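Local coordinates for protein methylenetetrahydrofolate--tRNA-(uracil-5-)-methyltransferase trmFO (Thermus thermophilus, PDB 3G5S) that uses FAD and methylenetetrahydrofolate to methylate uridine 54 of tRNAs at carbon 5, probably with NADH or NADPH as the source of reducing equivalents, at residues A[51-56]-A[95-100]; A[119-124]-A[139-144]; A[261-266]-A[273-278]. All blocks are in the same frame, centred on the assembly; numbering follows the deposited sequence.

Contact 1: A[51-56]-A[95-100]; sequences CSNSLG and VDREEF. With FAD (flavin-adenine dinucleotide), chain B.
The guanidinium of Arg97 takes Asn53 on one face and Cys51 at its edge. Asn53 CB sits over the centre of the plane, 3.7 Å from Arg97 CZ, and the Asn53 amide stacks with only 17° between the two planes, although the side chains themselves cross at about a right angle. In the guanidinium plane, Arg97 grips one oxygen side-on with two nitrogens: NE is 2.9 Å from Cys51 O, and NH2 is at the same distance from Cys51 O. NE arrives nearly along the C=O axis, whereas NH2 comes in tilted from the carbonyl plane. Two bonds to one acceptor and a covered face fix the rotation of the group, and the chain of Arg97, extended from CG to NE, carries it across from the helix start.

Asn53 also holds Val95 by both main-chain polar atoms. Its O accepts from Val95 N at 3.0 Å. Because chi1 of 68° sets CG between the backbone N and the carbonyl carbon, ND2 can reach Val95 O at 2.9 Å, from above that carbonyl's plane. Leu55 CD1 adds apolar packing on Val95 CG1 at 4.2 Å.

The tethered loop borders the flavin of FAD: Cys51 CB lies 3.0 Å from N5 of the FAD ring, and Ser52 N makes a weak hydrogen bond to FAD O4. Ser52 OG closes an ST turn on Ser54 N, and Ser52 O is hydrogen-bonded to Tyr343 OH.

On the partner side, Asp96 N-caps helix 97-109 by accepting from Glu99 N. Strand 54-57 forms one edge of a small antiparallel sheet, next to strand 92-95; Leu55 and Val95 both rest on Ala82 of helix 77-84, and Phe100 packs on Val78 and Ala81 of the same helix.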
loop_
_atom_site.group_PDB
_atom_site.type_symbol
_atom_site.label_atom_id
_atom_site.label_comp_id
_atom_site.label_asym_id
_atom_site.label_seq_id
_atom_site.Cartn_x
_atom_site.Cartn_y
_atom_site.Cartn_z
ATOM N N CYS A 51 2.172 9.156 13.206
ATOM C CA CYS A 51 1.947 8.076 14.165
ATOM C C CYS A 51 3.253 7.410 14.589
ATOM O O CYS A 51 4.144 8.072 15.116
ATOM C CB CYS A 51 0.976 7.046 13.585
ATOM S SG CYS A 51 0.164 5.995 14.805
ATOM N N SER A 52 3.366 6.104 14.369
ATOM C CA SER A 52 4.584 5.385 14.736
ATOM C C SER A 52 5.798 6.003 14.060
ATOM O O SER A 52 5.695 6.529 12.956
ATOM C CB SER A 52 4.487 3.906 14.359
ATOM O OG SER A 52 5.745 3.265 14.494
ATOM N N ASN A 53 6.952 5.936 14.717
ATOM C CA ASN A 53 8.171 6.473 14.123
ATOM C C ASN A 53 8.988 5.425 13.366
ATOM O O ASN A 53 10.122 5.685 12.974
ATOM C CB ASN A 53 9.026 7.189 15.168
ATOM C CG ASN A 53 9.614 6.241 16.189
ATOM O OD1 ASN A 53 9.078 5.159 16.434
ATOM N ND2 ASN A 53 10.725 6.641 16.794
ATOM N N SER A 54 8.402 4.252 13.140
ATOM C CA SER A 54 9.089 3.193 12.407
ATOM C C SER A 54 8.839 3.251 10.906
ATOM O O SER A 54 7.700 3.420 10.462
ATOM C CB SER A 54 8.668 1.819 12.921
ATOM O OG SER A 54 9.245 0.803 12.116
ATOM N N LEU A 55 9.911 3.098 10.134
ATOM C CA LEU A 55 9.824 3.012 8.682
ATOM C C LEU A 55 9.895 1.566 8.194
ATOM O O LEU A 55 9.922 1.324 6.990
ATOM C CB LEU A 55 10.926 3.843 8.017
ATOM C CG LEU A 55 10.904 5.349 8.287
ATOM C CD1 LEU A 55 12.030 6.037 7.540
ATOM C CD2 LEU A 55 9.567 5.952 7.908
ATOM N N GLY A 56 9.939 0.614 9.126
ATOM C CA GLY A 56 9.920 -0.796 8.782
ATOM C C GLY A 56 11.204 -1.523 9.142
ATOM O O GLY A 56 12.241 -0.902 9.373
ATOM N N VAL A 95 12.850 6.766 13.524
ATOM C CA VAL A 95 13.382 8.115 13.483
ATOM C C VAL A 95 12.898 8.989 14.626
ATOM O O VAL A 95 11.805 8.801 15.167
ATOM C CB VAL A 95 13.015 8.820 12.155
ATOM C CG1 VAL A 95 13.528 8.016 10.974
ATOM C CG2 VAL A 95 11.502 9.039 12.052
ATOM N N ASP A 96 13.733 9.953 14.985
ATOM C CA ASP A 96 13.287 11.082 15.776
ATOM C C ASP A 96 12.402 11.905 14.843
ATOM O O ASP A 96 12.879 12.435 13.842
ATOM C CB ASP A 96 14.497 11.885 16.250
ATOM C CG ASP A 96 14.114 13.082 17.083
ATOM O OD1 ASP A 96 13.400 13.974 16.582
ATOM O OD2 ASP A 96 14.545 13.151 18.247
ATOM N N ARG A 97 11.109 11.977 15.145
ATOM C CA ARG A 97 10.146 12.544 14.200
ATOM C C ARG A 97 10.449 14.003 13.852
ATOM O O ARG A 97 10.340 14.412 12.697
ATOM C CB ARG A 97 8.718 12.426 14.745
ATOM C CG ARG A 97 8.188 11.003 14.934
ATOM C CD ARG A 97 6.840 11.073 15.645
ATOM N NE ARG A 97 6.267 9.776 15.998
ATOM C CZ ARG A 97 6.563 9.105 17.107
ATOM N NH1 ARG A 97 7.450 9.593 17.965
ATOM N NH2 ARG A 97 5.981 7.939 17.356
ATOM N N GLU A 98 10.816 14.792 14.854
ATOM C CA GLU A 98 11.089 16.207 14.635
ATOM C C GLU A 98 12.375 16.437 13.840
ATOM O O GLU A 98 12.432 17.323 12.994
ATOM C CB GLU A 98 11.132 16.962 15.970
ATOM C CG GLU A 98 11.264 18.474 15.842
ATOM C CD GLU A 98 12.701 18.932 15.658
ATOM O OE1 GLU A 98 13.606 18.294 16.236
ATOM O OE2 GLU A 98 12.922 19.933 14.942
ATOM N N GLU A 99 13.411 15.647 14.109
ATOM C CA GLU A 99 14.649 15.771 13.344
ATOM C C GLU A 99 14.446 15.330 11.897
ATOM O O GLU A 99 15.019 15.903 10.968
ATOM C CB GLU A 99 15.764 14.947 13.984
ATOM C CG GLU A 99 16.335 15.551 15.251
ATOM C CD GLU A 99 17.264 14.599 15.984
ATOM O OE1 GLU A 99 17.662 13.573 15.387
ATOM O OE2 GLU A 99 17.595 14.876 17.156
ATOM N N PHE A 100 13.620 14.306 11.714
ATOM C CA PHE A 100 13.280 13.799 10.396
ATOM C C PHE A 100 12.577 14.868 9.561
ATOM O O PHE A 100 13.044 15.232 8.479
ATOM C CB PHE A 100 12.409 12.547 10.564
ATOM C CG PHE A 100 11.850 11.985 9.285
ATOM C CD1 PHE A 100 10.562 12.304 8.884
ATOM C CD2 PHE A 100 12.582 11.095 8.515
ATOM C CE1 PHE A 100 10.029 11.778 7.726
ATOM C CE2 PHE A 100 12.054 10.565 7.361
ATOM C CZ PHE A 100 10.774 10.905 6.964
HETATM P PA FAD B . 0.573 12.582 4.051
HETATM O O1A FAD B . -0.640 12.612 4.936
HETATM O O2A FAD B . 1.906 12.324 4.682
HETATM O O5B FAD B . 0.701 13.936 3.215
HETATM C C5B FAD B . -0.415 14.514 2.566
HETATM C C4B FAD B . -0.261 16.019 2.659
HETATM O O4B FAD B . -1.237 16.641 1.840
HETATM C C3B FAD B . -0.499 16.529 4.079
HETATM O O3B FAD B . 0.571 17.350 4.505
HETATM C C2B FAD B . -1.810 17.310 3.982
HETATM O O2B FAD B . -1.906 18.415 4.857
HETATM C C1B FAD B . -1.793 17.760 2.534
HETATM N N9A FAD B . -3.083 18.026 1.880
HETATM C C8A FAD B . -4.202 17.240 1.880
HETATM N N7A FAD B . -5.124 17.802 1.071
HETATM C C5A FAD B . -4.589 18.937 0.548
HETATM C C6A FAD B . -5.067 19.901 -0.329
HETATM N N6A FAD B . -6.217 19.752 -0.999
HETATM N N1A FAD B . -4.246 20.942 -0.666
HETATM C C2A FAD B . -2.982 21.062 -0.137
HETATM N N3A FAD B . -2.495 20.112 0.731
HETATM C C4A FAD B . -3.306 19.084 1.056
HETATM N N1 FAD B . 2.052 4.721 8.040
HETATM C C2 FAD B . 3.061 3.936 8.536
HETATM O O2 FAD B . 3.910 3.461 7.784
HETATM N N3 FAD B . 3.121 3.683 9.893
HETATM C C4 FAD B . 2.196 4.202 10.783
HETATM O O4 FAD B . 2.281 3.962 11.993
HETATM C C4X FAD B . 1.176 5.001 10.266
HETATM N N5 FAD B . 0.220 5.541 11.097
HETATM C C5X FAD B . -0.777 6.336 10.569
HETATM C C6 FAD B . -1.730 6.884 11.421
HETATM C C7 FAD B . -2.750 7.679 10.917
HETATM C C7M FAD B . -3.778 8.268 11.843
HETATM C C8 FAD B . -2.808 7.932 9.550
HETATM C C8M FAD B . -3.904 8.793 8.992
HETATM C C9 FAD B . -1.853 7.387 8.695
HETATM C C9A FAD B . -0.832 6.585 9.197
HETATM N N10 FAD B . 0.111 6.024 8.344
HETATM C C10 FAD B . 1.113 5.249 8.896
HETATM C "C1'" FAD B . -0.274 5.727 6.912
HETATM C "C2'" FAD B . 0.598 6.438 5.863
HETATM O "O2'" FAD B . 1.793 5.729 5.583
HETATM C "C3'" FAD B . 0.896 7.888 6.245
HETATM O "O3'" FAD B . -0.343 8.567 6.259
HETATM C "C4'" FAD B . 1.848 8.587 5.275
HETATM O "O4'" FAD B . 2.217 9.824 5.851
HETATM C "C5'" FAD B . 1.230 8.775 3.895
HETATM O "O5'" FAD B . 2.030 9.655 3.134
HETATM P P FAD B . 1.332 10.620 2.065
HETATM O O1P FAD B . 0.511 9.833 1.095
HETATM O O2P FAD B . 2.409 11.493 1.509
HETATM O O3P FAD B . 0.281 11.474 2.928
#

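Contact 2: A[119-124]-A[139-144]; sequences EEVREI and EALAEA. With FAD (flavin-adenine dinucleotide), chain B.
Val121 and Leu141 meet beside the adenine of FAD, in the Rossmann-type dinucleotide-binding fold: the loop holding 119-124 follows strand 114-117 of the parallel sheet, and residues 139-144 of helix 139-149 pack against this loop. Leu141 CB lies 3.7 Å from Val121 O, and Leu141 CD2 approaches the same adenine amino group that Val121 O holds. The main chain of Val121 reads the base: Val121 N donates to N1A of FAD over 2.9 Å, almost straight at 167°, and N6A of FAD donates to Val121 O at 2.8 Å. Such a donor-acceptor pair matches the Watson-Crick edge of adenine without using any side chain. Ser138 N, just ahead of the helix, is bonded to the cofactor too.

Around this first shell, Ala140 packs against the Arg122 head. Its CB sits over the centre of one face of the guanidinium, 3.6 Å from Arg122 CZ. The Arg122 chain, bent at chi3 (65°), folds its head back over that methyl. In the guanidinium plane at the edge, NH1 makes a salt bridge to Glu120 OE1, which it meets from above the carboxylate plane. The other oxygen, Glu120 OE2, bonds to Ser138 OG and, through a water, to Ala140 N, which ties the loop to the first turn of the helix.

Farther along, Ala144 CB touches both Arg122 O (3.8 Å) and Glu123 OE1 (3.9 Å), the latter oxygen paired with Arg147. Ile124 CG1 packs on Ala144 CB. No direct hydrogen bond joins residues 119-124 to 139-144; instead a second water donates to Arg122 O at 2.9 Å and to Ala140 O at 2.8 Å.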
loop_
_atom_site.group_PDB
_atom_site.type_symbol
_atom_site.label_atom_id
_atom_site.label_comp_id
_atom_site.label_asym_id
_atom_site.label_seq_id
_atom_site.Cartn_x
_atom_site.Cartn_y
_atom_site.Cartn_z
ATOM N N GLU A 119 -1.585 26.808 0.833
ATOM C CA GLU A 119 -2.993 26.912 0.507
ATOM C C GLU A 119 -3.565 25.527 0.268
ATOM O O GLU A 119 -2.831 24.577 -0.026
ATOM C CB GLU A 119 -3.195 27.787 -0.729
ATOM C CG GLU A 119 -3.003 27.075 -2.055
ATOM C CD GLU A 119 -3.494 27.900 -3.234
ATOM O OE1 GLU A 119 -4.098 27.317 -4.161
ATOM O OE2 GLU A 119 -3.277 29.129 -3.231
ATOM N N GLU A 120 -4.877 25.414 0.423
ATOM C CA GLU A 120 -5.579 24.202 0.058
ATOM C C GLU A 120 -5.884 24.224 -1.429
ATOM O O GLU A 120 -6.477 25.176 -1.929
ATOM C CB GLU A 120 -6.897 24.074 0.822
ATOM C CG GLU A 120 -7.637 22.809 0.442
ATOM C CD GLU A 120 -9.112 22.824 0.777
ATOM O OE1 GLU A 120 -9.646 23.879 1.193
ATOM O OE2 GLU A 120 -9.742 21.760 0.603
ATOM N N VAL A 121 -5.485 23.175 -2.133
ATOM C CA VAL A 121 -5.819 23.023 -3.540
ATOM C C VAL A 121 -7.188 22.371 -3.627
ATOM O O VAL A 121 -7.411 21.294 -3.077
ATOM C CB VAL A 121 -4.748 22.176 -4.258
ATOM C CG1 VAL A 121 -5.182 21.840 -5.673
ATOM C CG2 VAL A 121 -3.418 22.911 -4.244
ATOM N N ARG A 122 -8.122 23.041 -4.294
ATOM C CA ARG A 122 -9.505 22.586 -4.301
ATOM C C ARG A 122 -9.958 22.041 -5.652
ATOM O O ARG A 122 -11.043 21.478 -5.763
ATOM C CB ARG A 122 -10.436 23.722 -3.862
ATOM C CG ARG A 122 -10.155 24.233 -2.455
ATOM C CD ARG A 122 -11.014 25.453 -2.106
ATOM N NE ARG A 122 -12.433 25.125 -2.049
ATOM C CZ ARG A 122 -13.026 24.557 -1.003
ATOM N NH1 ARG A 122 -12.320 24.248 0.076
ATOM N NH2 ARG A 122 -14.324 24.290 -1.038
ATOM N N GLU A 123 -9.141 22.235 -6.678
ATOM C CA GLU A 123 -9.432 21.723 -8.010
ATOM C C GLU A 123 -8.142 21.154 -8.553
ATOM O O GLU A 123 -7.063 21.573 -8.147
ATOM C CB GLU A 123 -9.930 22.842 -8.931
ATOM C CG GLU A 123 -11.171 23.567 -8.430
ATOM C CD GLU A 123 -12.447 22.754 -8.584
ATOM O OE1 GLU A 123 -12.431 21.713 -9.267
ATOM O OE2 GLU A 123 -13.484 23.165 -8.026
ATOM N N ILE A 124 -8.245 20.203 -9.468
ATOM C CA ILE A 124 -7.055 19.621 -10.062
ATOM C C ILE A 124 -6.313 20.689 -10.856
ATOM O O ILE A 124 -6.869 21.260 -11.792
ATOM C CB ILE A 124 -7.417 18.446 -10.974
ATOM C CG1 ILE A 124 -8.136 17.358 -10.171
ATOM C CG2 ILE A 124 -6.173 17.879 -11.633
ATOM C CD1 ILE A 124 -8.830 16.331 -11.048
ATOM N N GLU A 139 -11.530 17.392 1.555
ATOM C CA GLU A 139 -12.811 17.066 0.961
ATOM C C GLU A 139 -12.971 17.673 -0.431
ATOM O O GLU A 139 -13.447 17.011 -1.351
ATOM C CB GLU A 139 -13.936 17.538 1.880
ATOM C CG GLU A 139 -15.331 17.322 1.330
ATOM C CD GLU A 139 -16.400 17.786 2.299
ATOM O OE1 GLU A 139 -16.255 17.520 3.512
ATOM O OE2 GLU A 139 -17.379 18.418 1.852
ATOM N N ALA A 140 -12.570 18.932 -0.591
ATOM C CA ALA A 140 -12.735 19.612 -1.872
ATOM C C ALA A 140 -11.966 18.900 -2.982
ATOM O O ALA A 140 -12.485 18.711 -4.083
ATOM C CB ALA A 140 -12.311 21.079 -1.774
ATOM N N LEU A 141 -10.731 18.495 -2.708
ATOM C CA LEU A 141 -9.962 17.836 -3.752
ATOM C C LEU A 141 -10.504 16.440 -4.043
ATOM O O LEU A 141 -10.528 16.008 -5.196
ATOM C CB LEU A 141 -8.476 17.788 -3.416
ATOM C CG LEU A 141 -7.601 17.296 -4.570
ATOM C CD1 LEU A 141 -7.656 18.243 -5.761
ATOM C CD2 LEU A 141 -6.172 17.124 -4.087
ATOM N N ALA A 142 -10.951 15.736 -3.004
ATOM C CA ALA A 142 -11.587 14.440 -3.216
ATOM C C ALA A 142 -12.816 14.593 -4.126
ATOM O O ALA A 142 -13.027 13.801 -5.045
ATOM C CB ALA A 142 -11.972 13.796 -1.883
ATOM N N GLU A 143 -13.612 15.629 -3.887
ATOM C CA GLU A 143 -14.775 15.881 -4.735
ATOM C C GLU A 143 -14.358 16.156 -6.179
ATOM O O GLU A 143 -15.000 15.694 -7.121
ATOM C CB GLU A 143 -15.594 17.048 -4.185
ATOM C CG GLU A 143 -16.354 16.719 -2.915
ATOM C CD GLU A 143 -17.396 15.639 -3.130
ATOM O OE1 GLU A 143 -18.158 15.729 -4.116
ATOM O OE2 GLU A 143 -17.458 14.704 -2.307
ATOM N N ALA A 144 -13.283 16.915 -6.352
ATOM C CA ALA A 144 -12.778 17.212 -7.684
ATOM C C ALA A 144 -12.328 15.942 -8.411
ATOM O O ALA A 144 -12.569 15.778 -9.611
ATOM C CB ALA A 144 -11.643 18.219 -7.610
HETATM P PA FAD B . 0.573 12.582 4.051
HETATM O O1A FAD B . -0.640 12.612 4.936
HETATM O O2A FAD B . 1.906 12.324 4.682
HETATM O O5B FAD B . 0.701 13.936 3.215
HETATM C C5B FAD B . -0.415 14.514 2.566
HETATM C C4B FAD B . -0.261 16.019 2.659
HETATM O O4B FAD B . -1.237 16.641 1.840
HETATM C C3B FAD B . -0.499 16.529 4.079
HETATM O O3B FAD B . 0.571 17.350 4.505
HETATM C C2B FAD B . -1.810 17.310 3.982
HETATM O O2B FAD B . -1.906 18.415 4.857
HETATM C C1B FAD B . -1.793 17.760 2.534
HETATM N N9A FAD B . -3.083 18.026 1.880
HETATM C C8A FAD B . -4.202 17.240 1.880
HETATM N N7A FAD B . -5.124 17.802 1.071
HETATM C C5A FAD B . -4.589 18.937 0.548
HETATM C C6A FAD B . -5.067 19.901 -0.329
HETATM N N6A FAD B . -6.217 19.752 -0.999
HETATM N N1A FAD B . -4.246 20.942 -0.666
HETATM C C2A FAD B . -2.982 21.062 -0.137
HETATM N N3A FAD B . -2.495 20.112 0.731
HETATM C C4A FAD B . -3.306 19.084 1.056
HETATM N N1 FAD B . 2.052 4.721 8.040
HETATM C C2 FAD B . 3.061 3.936 8.536
HETATM O O2 FAD B . 3.910 3.461 7.784
HETATM N N3 FAD B . 3.121 3.683 9.893
HETATM C C4 FAD B . 2.196 4.202 10.783
HETATM O O4 FAD B . 2.281 3.962 11.993
HETATM C C4X FAD B . 1.176 5.001 10.266
HETATM N N5 FAD B . 0.220 5.541 11.097
HETATM C C5X FAD B . -0.777 6.336 10.569
HETATM C C6 FAD B . -1.730 6.884 11.421
HETATM C C7 FAD B . -2.750 7.679 10.917
HETATM C C7M FAD B . -3.778 8.268 11.843
HETATM C C8 FAD B . -2.808 7.932 9.550
HETATM C C8M FAD B . -3.904 8.793 8.992
HETATM C C9 FAD B . -1.853 7.387 8.695
HETATM C C9A FAD B . -0.832 6.585 9.197
HETATM N N10 FAD B . 0.111 6.024 8.344
HETATM C C10 FAD B . 1.113 5.249 8.896
HETATM C "C1'" FAD B . -0.274 5.727 6.912
HETATM C "C2'" FAD B . 0.598 6.438 5.863
HETATM O "O2'" FAD B . 1.793 5.729 5.583
HETATM C "C3'" FAD B . 0.896 7.888 6.245
HETATM O "O3'" FAD B . -0.343 8.567 6.259
HETATM C "C4'" FAD B . 1.848 8.587 5.275
HETATM O "O4'" FAD B . 2.217 9.824 5.851
HETATM C "C5'" FAD B . 1.230 8.775 3.895
HETATM O "O5'" FAD B . 2.030 9.655 3.134
HETATM P P FAD B . 1.332 10.620 2.065
HETATM O O1P FAD B . 0.511 9.833 1.095
HETATM O O2P FAD B . 2.409 11.493 1.509
HETATM O O3P FAD B . 0.281 11.474 2.928
HETATM O O HOH W 1 -11.985 20.894 1.550
HETATM O O HOH W 2 -13.867 20.718 -5.420
#

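Contact 3: A[261-266]-A[273-278]; sequences QLRQED and SLVGFQ. With GSH (glutathione), chain C; EDO (1,2-ethanediol), chain G.
Leu262 and Leu274 lie side by side and point the same way, Leu262 CD2 touching Leu274 CD1 at 3.9 Å, while Arg263, Ser273 and Glu265 meet on the other face of the two strands. There Arg263 grips Glu265 side-on, NE to OE2 at 2.6 Å and NH2 to OE1 on its syn lone pair. Ser273 OG donates to the anti lone pair of Glu265 OE2, also at 2.6 Å, giving this carboxylate oxygen two donors at short range. That would be expected to stabilise its negative charge. Arg263 NH2 has a further partner in Glu388 O.

Arg263 starts with CG between its backbone N and carbonyl carbon (chi1 78°), which lays CG over Ser273 OG at 3.4 Å. Val275 crosses the same chain at about a right angle, its CG2 3.8 Å from Arg263 CB.

Beneath the side chains, Arg263 and Ser273 form an antiparallel hydrogen-bonded pair, and Leu262 faces Leu274 as a non-hydrogen-bonded one. Val275 N closes the ladder on Gln261 O at 2.8 Å. From Leu274 to Phe277 the chain then makes a type II beta turn, presenting Gly276 N to glutathione O31 at 2.9 Å. This is a beta hairpin, strands 258-264 and 271-274, within a larger antiparallel sheet, and its exit turn lines the glutathione pocket.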
loop_
_atom_site.group_PDB
_atom_site.type_symbol
_atom_site.label_atom_id
_atom_site.label_comp_id
_atom_site.label_asym_id
_atom_site.label_seq_id
_atom_site.Cartn_x
_atom_site.Cartn_y
_atom_site.Cartn_z
ATOM N N GLN A 261 -13.775 -18.162 1.636
ATOM C CA GLN A 261 -13.410 -18.051 0.237
ATOM C C GLN A 261 -12.169 -17.197 0.080
ATOM O O GLN A 261 -11.973 -16.242 0.833
ATOM C CB GLN A 261 -14.530 -17.396 -0.558
ATOM C CG GLN A 261 -15.797 -18.186 -0.619
ATOM C CD GLN A 261 -16.708 -17.653 -1.683
ATOM O OE1 GLN A 261 -17.122 -16.492 -1.634
ATOM N NE2 GLN A 261 -17.010 -18.483 -2.672
ATOM N N LEU A 262 -11.350 -17.526 -0.913
ATOM C CA LEU A 262 -10.205 -16.703 -1.267
ATOM C C LEU A 262 -10.292 -16.312 -2.725
ATOM O O LEU A 262 -10.756 -17.090 -3.561
ATOM C CB LEU A 262 -8.886 -17.426 -1.003
ATOM C CG LEU A 262 -8.577 -17.646 0.481
ATOM C CD1 LEU A 262 -9.138 -18.966 0.932
ATOM C CD2 LEU A 262 -7.081 -17.587 0.727
ATOM N N ARG A 263 -9.856 -15.096 -3.029
ATOM C CA ARG A 263 -9.868 -14.629 -4.408
ATOM C C ARG A 263 -8.500 -14.113 -4.816
ATOM O O ARG A 263 -7.741 -13.594 -3.998
ATOM C CB ARG A 263 -10.925 -13.550 -4.626
ATOM C CG ARG A 263 -10.544 -12.186 -4.135
ATOM C CD ARG A 263 -11.511 -11.126 -4.651
ATOM N NE ARG A 263 -10.836 -9.843 -4.664
ATOM C CZ ARG A 263 -11.351 -8.701 -5.106
ATOM N NH1 ARG A 263 -12.591 -8.641 -5.582
ATOM N NH2 ARG A 263 -10.601 -7.612 -5.064
ATOM N N GLN A 264 -8.195 -14.250 -6.098
ATOM C CA GLN A 264 -6.923 -13.805 -6.635
ATOM C C GLN A 264 -6.870 -12.276 -6.725
ATOM O O GLN A 264 -7.785 -11.648 -7.267
ATOM C CB GLN A 264 -6.709 -14.435 -8.007
ATOM C CG GLN A 264 -5.388 -14.077 -8.637
ATOM C CD GLN A 264 -5.148 -14.782 -9.955
ATOM O OE1 GLN A 264 -4.375 -14.304 -10.788
ATOM N NE2 GLN A 264 -5.809 -15.915 -10.159
ATOM N N GLU A 265 -5.796 -11.681 -6.206
ATOM C CA GLU A 265 -5.650 -10.227 -6.234
ATOM C C GLU A 265 -4.651 -9.745 -7.282
ATOM O O GLU A 265 -4.873 -8.724 -7.928
ATOM C CB GLU A 265 -5.226 -9.693 -4.868
ATOM C CG GLU A 265 -6.251 -9.897 -3.774
ATOM C CD GLU A 265 -7.597 -9.231 -4.052
ATOM O OE1 GLU A 265 -7.692 -8.350 -4.933
ATOM O OE2 GLU A 265 -8.569 -9.595 -3.363
ATOM N N ASP A 266 -3.541 -10.459 -7.429
ATOM C CA ASP A 266 -2.495 -10.053 -8.356
ATOM C C ASP A 266 -2.609 -10.778 -9.690
ATOM O O ASP A 266 -3.184 -11.859 -9.782
ATOM C CB ASP A 266 -1.100 -10.270 -7.749
ATOM C CG ASP A 266 -0.806 -11.726 -7.453
ATOM O OD1 ASP A 266 -1.755 -12.471 -7.131
ATOM O OD2 ASP A 266 0.382 -12.122 -7.521
ATOM N N SER A 273 -6.746 -13.026 -1.351
ATOM C CA SER A 273 -7.361 -12.439 -0.166
ATOM C C SER A 273 -8.501 -13.299 0.353
ATOM O O SER A 273 -9.148 -14.017 -0.403
ATOM C CB SER A 273 -7.876 -11.026 -0.445
ATOM O OG SER A 273 -9.000 -11.058 -1.298
ATOM N N LEU A 274 -8.746 -13.204 1.655
ATOM C CA LEU A 274 -9.917 -13.817 2.264
ATOM C C LEU A 274 -11.135 -12.935 2.024
ATOM O O LEU A 274 -11.193 -11.803 2.506
ATOM C CB LEU A 274 -9.713 -14.009 3.763
ATOM C CG LEU A 274 -8.874 -15.208 4.202
ATOM C CD1 LEU A 274 -7.432 -15.092 3.731
ATOM C CD2 LEU A 274 -8.933 -15.356 5.709
ATOM N N VAL A 275 -12.106 -13.452 1.287
ATOM C CA VAL A 275 -13.235 -12.648 0.838
ATOM C C VAL A 275 -14.175 -12.322 1.990
ATOM O O VAL A 275 -14.647 -13.216 2.686
ATOM C CB VAL A 275 -14.006 -13.375 -0.286
ATOM C CG1 VAL A 275 -15.234 -12.572 -0.699
ATOM C CG2 VAL A 275 -13.091 -13.621 -1.479
ATOM N N GLY A 276 -14.440 -11.038 2.200
ATOM C CA GLY A 276 -15.369 -10.630 3.235
ATOM C C GLY A 276 -14.790 -10.654 4.638
ATOM O O GLY A 276 -15.540 -10.644 5.614
ATOM N N PHE A 277 -13.460 -10.665 4.739
ATOM C CA PHE A 277 -12.782 -10.718 6.033
ATOM C C PHE A 277 -12.122 -9.404 6.432
ATOM O O PHE A 277 -11.079 -9.382 7.075
ATOM C CB PHE A 277 -11.822 -11.913 6.105
ATOM C CG PHE A 277 -12.498 -13.164 6.578
ATOM C CD1 PHE A 277 -13.332 -13.885 5.738
ATOM C CD2 PHE A 277 -12.366 -13.582 7.891
ATOM C CE1 PHE A 277 -13.994 -15.018 6.199
ATOM C CE2 PHE A 277 -13.024 -14.706 8.350
ATOM C CZ PHE A 277 -13.835 -15.428 7.507
ATOM N N GLN A 278 -12.760 -8.301 6.060
ATOM C CA GLN A 278 -12.349 -7.003 6.567
ATOM C C GLN A 278 -12.253 -7.081 8.087
ATOM O O GLN A 278 -13.107 -7.676 8.747
ATOM C CB GLN A 278 -13.340 -5.913 6.143
ATOM C CG GLN A 278 -14.746 -6.062 6.718
ATOM C CD GLN A 278 -15.619 -7.055 5.958
ATOM O OE1 GLN A 278 -15.249 -7.546 4.888
ATOM N NE2 GLN A 278 -16.801 -7.342 6.508
HETATM N N1 GSH C . -12.563 0.291 0.343
HETATM C CA1 GSH C . -13.190 0.239 -0.965
HETATM C C1 GSH C . -14.510 0.992 -1.020
HETATM O O11 GSH C . -14.900 1.739 0.090
HETATM O O12 GSH C . -15.033 1.172 -2.070
HETATM C CB1 GSH C . -13.292 -1.168 -1.547
HETATM C CG1 GSH C . -14.472 -2.029 -1.113
HETATM C CD1 GSH C . -14.509 -2.540 0.325
HETATM O OE1 GSH C . -13.777 -2.132 1.169
HETATM N N2 GSH C . -15.464 -3.571 0.623
HETATM C CA2 GSH C . -15.494 -4.184 1.913
HETATM C C2 GSH C . -14.919 -5.596 1.898
HETATM O O2 GSH C . -15.601 -6.515 1.587
HETATM C CB2 GSH C . -16.935 -4.144 2.395
HETATM S SG2 GSH C . -17.233 -4.642 4.105
HETATM N N3 GSH C . -13.728 -5.826 2.692
HETATM C CA3 GSH C . -13.237 -7.177 2.862
HETATM C C3 GSH C . -12.537 -7.746 1.636
HETATM O O31 GSH C . -12.598 -8.900 1.347
HETATM O O32 GSH C . -12.065 -6.817 0.730
HETATM C C1 EDO G . -6.157 -9.995 -10.905
HETATM O O1 EDO G . -5.201 -8.943 -11.083
HETATM C C2 EDO G . -7.572 -9.510 -11.205
HETATM O O2 EDO G . -7.538 -8.612 -12.315
HETATM O O HOH W 3 -15.100 -15.937 2.809
#

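How the contacts relate
Contact 1 and contact 2 are two ends of one cofactor site: 51-56 borders the flavin, whereas 119-124 and 139-144 hold the adenine, so their centres lie 28 Å apart and their nearest atoms about 20 Å, with FAD stretched between them. Contact 3 belongs to a different sheet and another pocket, that of glutathione. Its centre is 32 Å from that of contact 1, on the opposite side of the chain's centre, and 33 Å from that of contact 2; nearest atoms stay about 19 Å and 21 Å away. Along the chain the three follow in series.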